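Local coordinates for protein thermospermine synthase (Medicago truncatula, PDB 6BQ6) that probably transfers an aminopropyl group from decarboxylated S-adenosylmethionine to spermidine, making the tetraamine thermospermine and releasing methylthioadenosine, at residues A218-A221 against T227-F230; T115-L120 against L145-E150. All coordinates share one frame; numbering follows the deposited sequence. Where two conformers were deposited one is given.

Contact 1. Residues A218-A221 against T227-F230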
loop_
_atom_site.group_PDB
_atom_site.type_symbol
_atom_site.label_atom_id
_atom_site.label_comp_id
_atom_site.label_asym_id
_atom_site.label_seq_id
_atom_site.Cartn_x
_atom_site.Cartn_y
_atom_site.Cartn_z
ATOM N N ALA B 218 18.714 -15.264 15.822
ATOM C CA ALA B 218 19.724 -14.220 15.585
ATOM C C ALA B 218 19.382 -13.285 14.418
ATOM O O ALA B 218 20.276 -12.693 13.822
ATOM C CB ALA B 218 21.062 -14.870 15.444
ATOM N N GLY B 219 18.099 -13.101 14.169
ATOM C CA GLY B 219 17.598 -12.131 13.271
ATOM C C GLY B 219 17.743 -12.458 11.827
ATOM O O GLY B 219 18.083 -13.585 11.456
ATOM N N PRO B 220 17.532 -11.444 11.005
ATOM C CA PRO B 220 17.730 -11.640 9.587
ATOM C C PRO B 220 19.130 -12.114 9.265
ATOM O O PRO B 220 20.120 -11.663 9.837
ATOM C CB PRO B 220 17.457 -10.259 9.004
ATOM C CG PRO B 220 16.587 -9.568 9.991
ATOM C CD PRO B 220 17.121 -10.054 11.303
ATOM N N ALA B 221 19.234 -12.988 8.284
ATOM C CA ALA B 221 20.543 -13.525 7.881
ATOM C C ALA B 221 20.754 -13.503 6.352
ATOM O O ALA B 221 21.494 -14.303 5.790
ATOM C CB ALA B 221 20.776 -14.870 8.473
ATOM N N THR B 227 23.896 -8.065 8.533
ATOM C CA THR B 227 24.731 -7.175 9.328
ATOM C C THR B 227 23.991 -6.428 10.434
ATOM O O THR B 227 24.645 -5.841 11.310
ATOM C CB THR B 227 25.405 -6.111 8.455
ATOM O OG1 THR B 227 24.402 -5.360 7.804
ATOM C CG2 THR B 227 26.311 -6.704 7.463
ATOM N N GLU B 228 22.668 -6.377 10.414
ATOM C CA GLU B 228 21.945 -5.588 11.434
ATOM C C GLU B 228 22.116 -6.227 12.797
ATOM O O GLU B 228 22.378 -5.547 13.757
ATOM C CB GLU B 228 20.432 -5.504 11.207
ATOM C CG GLU B 228 19.850 -5.159 9.845
ATOM C CD GLU B 228 18.439 -5.757 9.759
ATOM O OE1 GLU B 228 18.140 -6.398 8.707
ATOM O OE2 GLU B 228 17.668 -5.646 10.807
ATOM N N VAL B 229 21.883 -7.525 12.900
ATOM C CA VAL B 229 22.077 -8.197 14.206
ATOM C C VAL B 229 22.748 -9.559 14.173
ATOM O O VAL B 229 23.458 -9.900 15.090
ATOM C CB VAL B 229 20.834 -8.269 15.068
ATOM C CG1 VAL B 229 20.168 -6.894 15.257
ATOM C CG2 VAL B 229 19.865 -9.309 14.565
ATOM N N PHE B 230 22.563 -10.328 13.112
ATOM C CA PHE B 230 23.115 -11.700 13.052
ATOM C C PHE B 230 24.612 -11.707 13.258
ATOM O O PHE B 230 25.135 -12.441 14.108
ATOM C CB PHE B 230 22.739 -12.312 11.697
ATOM C CG PHE B 230 23.197 -13.727 11.453
ATOM C CD1 PHE B 230 22.671 -14.796 12.157
ATOM C CD2 PHE B 230 24.081 -14.026 10.435
ATOM C CE1 PHE B 230 23.048 -16.104 11.880
ATOM C CE2 PHE B 230 24.429 -15.342 10.135
ATOM C CZ PHE B 230 23.897 -16.395 10.848
HETATM O O HOH W 1 20.621 -9.282 10.974
#
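Ala218 and Phe230 bring the two backbones closest, 4.9 Å between their CA atoms, yet no direct hydrogen bond links 218-221 to 227-230. A single water does so instead: it donates to Pro220 O at 2.7 Å and accepts from Val229 N at 2.9 Å. Phe230, in the first turn of helix 230-238, contributes the largest share of the contact. With CG anti to the backbone N (chi1 -179°), its ring lies against both alanines. Ala221 CB sits over one face in a CH-pi contact, 3.9 Å from the Phe230 ring centroid and 7° off the normal. Ala218 O lies at the ring edge, in plane, and Ala218 CB meets Phe230 CD1 at 3.7 Å. The segments belong to the Rossmann-like catalytic domain, where the chain leaves strand 212-220 and turns into the next helix. Cutting Phe230 back to an alanine is likely to open a gap beside Ala218 and Ala221 and leave the Ala221 methyl without its aromatic face. Val229, the N-cap residue of that helix, brings CG2 to 3.8 Å from Gly219 CA, where a CB on Gly219 would clash. Glu228 crosses the Pro220 ring at about a right angle, with Glu228 OE1 3.8 Å from Pro220 CG.

Contact 2. Residues T115-L120 against L145-E150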
loop_
_atom_site.group_PDB
_atom_site.type_symbol
_atom_site.label_atom_id
_atom_site.label_comp_id
_atom_site.label_asym_id
_atom_site.label_seq_id
_atom_site.Cartn_x
_atom_site.Cartn_y
_atom_site.Cartn_z
ATOM N N THR B 115 8.166 -23.410 20.279
ATOM C CA THR B 115 9.459 -23.822 20.725
ATOM C C THR B 115 9.335 -24.963 21.710
ATOM O O THR B 115 10.023 -25.948 21.573
ATOM C CB THR B 115 10.179 -22.616 21.312
ATOM O OG1 THR B 115 10.336 -21.664 20.254
ATOM C CG2 THR B 115 11.515 -22.970 21.854
ATOM N N ALA B 116 8.455 -24.794 22.685
ATOM C CA ALA B 116 8.173 -25.832 23.645
ATOM C C ALA B 116 7.727 -27.122 22.916
ATOM O O ALA B 116 8.199 -28.199 23.234
ATOM C CB ALA B 116 7.099 -25.390 24.615
ATOM N N ARG B 117 6.822 -26.970 21.958
ATOM C CA ARG B 117 6.312 -28.123 21.198
ATOM C C ARG B 117 7.470 -28.928 20.591
ATOM O O ARG B 117 7.542 -30.166 20.715
ATOM C CB ARG B 117 5.383 -27.641 20.084
ATOM C CG ARG B 117 4.869 -28.763 19.220
ATOM C CD ARG B 117 4.246 -28.185 17.995
ATOM N NE ARG B 117 5.230 -27.662 17.059
ATOM C CZ ARG B 117 5.145 -26.507 16.405
ATOM N NH1 ARG B 117 4.157 -25.645 16.631
ATOM N NH2 ARG B 117 6.090 -26.199 15.488
ATOM N N GLU B 118 8.387 -28.228 19.899
ATOM C CA GLU B 118 9.499 -28.951 19.296
ATOM C C GLU B 118 10.438 -29.607 20.323
ATOM O O GLU B 118 10.933 -30.688 20.113
ATOM C CB GLU B 118 10.284 -28.045 18.344
ATOM C CG GLU B 118 9.487 -27.598 17.135
ATOM C CD GLU B 118 8.957 -28.773 16.290
ATOM O OE1 GLU B 118 9.663 -29.753 16.038
ATOM O OE2 GLU B 118 7.784 -28.699 15.853
ATOM N N LEU B 119 10.746 -28.900 21.413
ATOM C CA LEU B 119 11.530 -29.467 22.502
ATOM C C LEU B 119 10.912 -30.737 23.078
ATOM O O LEU B 119 11.617 -31.700 23.318
ATOM C CB LEU B 119 11.687 -28.479 23.636
ATOM C CG LEU B 119 12.633 -27.299 23.326
ATOM C CD1 LEU B 119 12.359 -26.075 24.184
ATOM C CD2 LEU B 119 14.078 -27.717 23.406
ATOM N N LEU B 120 9.605 -30.717 23.234
ATOM C CA LEU B 120 8.880 -31.868 23.833
ATOM C C LEU B 120 8.787 -33.093 22.919
ATOM O O LEU B 120 8.419 -34.168 23.353
ATOM C CB LEU B 120 7.484 -31.410 24.259
ATOM C CG LEU B 120 7.549 -30.431 25.462
ATOM C CD1 LEU B 120 6.224 -29.707 25.571
ATOM C CD2 LEU B 120 7.855 -31.066 26.817
ATOM N N LEU B 145 -3.591 -21.068 19.408
ATOM C CA LEU B 145 -2.714 -21.834 18.548
ATOM C C LEU B 145 -2.905 -23.307 18.837
ATOM O O LEU B 145 -2.174 -23.913 19.614
ATOM C CB LEU B 145 -1.253 -21.387 18.649
ATOM C CG LEU B 145 -0.943 -19.919 18.366
ATOM C CD1 LEU B 145 0.567 -19.668 18.295
ATOM C CD2 LEU B 145 -1.609 -19.418 17.104
ATOM N N VAL B 146 -3.855 -23.924 18.135
ATOM C CA VAL B 146 -4.240 -25.270 18.510
ATOM C C VAL B 146 -3.129 -26.286 18.194
ATOM O O VAL B 146 -3.001 -27.277 18.885
ATOM C CB VAL B 146 -5.620 -25.680 17.953
ATOM C CG1 VAL B 146 -5.994 -27.070 18.489
ATOM C CG2 VAL B 146 -6.687 -24.673 18.396
ATOM N N VAL B 147 -2.223 -25.962 17.269
ATOM C CA VAL B 147 -1.055 -26.796 17.023
ATOM C C VAL B 147 -0.244 -27.088 18.305
ATOM O O VAL B 147 0.359 -28.157 18.419
ATOM C CB VAL B 147 -0.165 -26.216 15.878
ATOM C CG1 VAL B 147 0.471 -24.857 16.250
ATOM C CG2 VAL B 147 0.894 -27.201 15.467
ATOM N N ASN B 148 -0.273 -26.165 19.272
ATOM C CA ASN B 148 0.488 -26.273 20.501
ATOM C C ASN B 148 -0.296 -26.713 21.720
ATOM O O ASN B 148 0.240 -26.714 22.830
ATOM C CB ASN B 148 1.205 -24.939 20.738
ATOM C CG ASN B 148 2.155 -24.613 19.602
ATOM O OD1 ASN B 148 2.713 -25.532 18.972
ATOM N ND2 ASN B 148 2.362 -23.335 19.337
ATOM N N LYS B 149 -1.527 -27.168 21.524
ATOM C CA LYS B 149 -2.363 -27.530 22.701
ATOM C C LYS B 149 -1.778 -28.690 23.514
ATOM O O LYS B 149 -1.738 -28.586 24.746
ATOM C CB LYS B 149 -3.814 -27.804 22.279
ATOM C CG LYS B 149 -4.813 -27.691 23.437
ATOM C CD LYS B 149 -6.164 -28.281 23.088
ATOM C CE LYS B 149 -7.035 -28.526 24.310
ATOM N NZ LYS B 149 -8.474 -28.273 24.044
ATOM N N GLU B 150 -1.336 -29.744 22.820
ATOM C CA GLU B 150 -0.610 -30.856 23.430
ATOM C C GLU B 150 0.575 -30.341 24.254
ATOM O O GLU B 150 0.655 -30.584 25.461
ATOM C CB GLU B 150 -0.159 -31.857 22.345
ATOM C CG GLU B 150 0.781 -32.941 22.848
ATOM C CD GLU B 150 1.163 -34.019 21.826
ATOM O OE1 GLU B 150 1.448 -33.733 20.626
ATOM O OE2 GLU B 150 1.212 -35.189 22.259
#
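Arg117 of helix 114-120 reaches Asn148, the residue just before helix 149-153, and one side-chain hydrogen bond joins the two segments. Arg117 NH1 donates to Asn148 OD1 over 2.8 Å with an N-H...O angle of 148°. The donor lies in the carbonyl plane, on a lone pair of OD1, whereas OD1 is tilted 20° from the guanidinium plane. Asn148 ND2 bonds to Ser114 OG and Glu112 O, at the start of helix 114-120 and in the turn before it, so both ends of the amide are held and its flip is fixed.

Ionic contacts hold the other edge of the guanidinium. Arg117 NE and NH2 both grip Glu118 OE2 side-on, each at 3.0 Å and almost in the guanidinium plane. A bend in the Arg117 side chain at chi3 (73°) brings the group round to this neighbour, and NH2 also forms a salt bridge with Glu84.

The remaining contact is van der Waals: Arg117 CD passes 3.2 Å from Asn148 OD1, and Val147 CG1 and CG2 both lie 3.8 Å from Arg117 NH1.

Helix 114-120 follows the glycine-rich turn after strand 104-107, consistent with a Rossmann-type fold. The two carboxylates balance the Arg117 charge, which is likely to strengthen its bond to the neutral amide of Asn148, and Asn148, through OD1 and ND2 together, ties helix 114-120 and the turn before it to 145-150.

Overall arrangement
The two contacts share one Rossmann-like domain but lie on opposite sides of the chain's centre, their centres 26 Å apart and nearest atoms about 11 Å apart. They have no helix or strand in common. Contact 1 is the more buried and spans a short connection, five residues between its segments, near the end of the central sheet where it approaches thermospermine. Contact 2, partly buried, joins segments separated by a helix and a strand. Chemistry follows place: apolar packing and a bridging water in the first, a charged network with one hydrogen bond to a side-chain amide in the second. The side chain of Pro220 lies about 6 Å from the bound thermospermine, that of Asn148 about 11 Å.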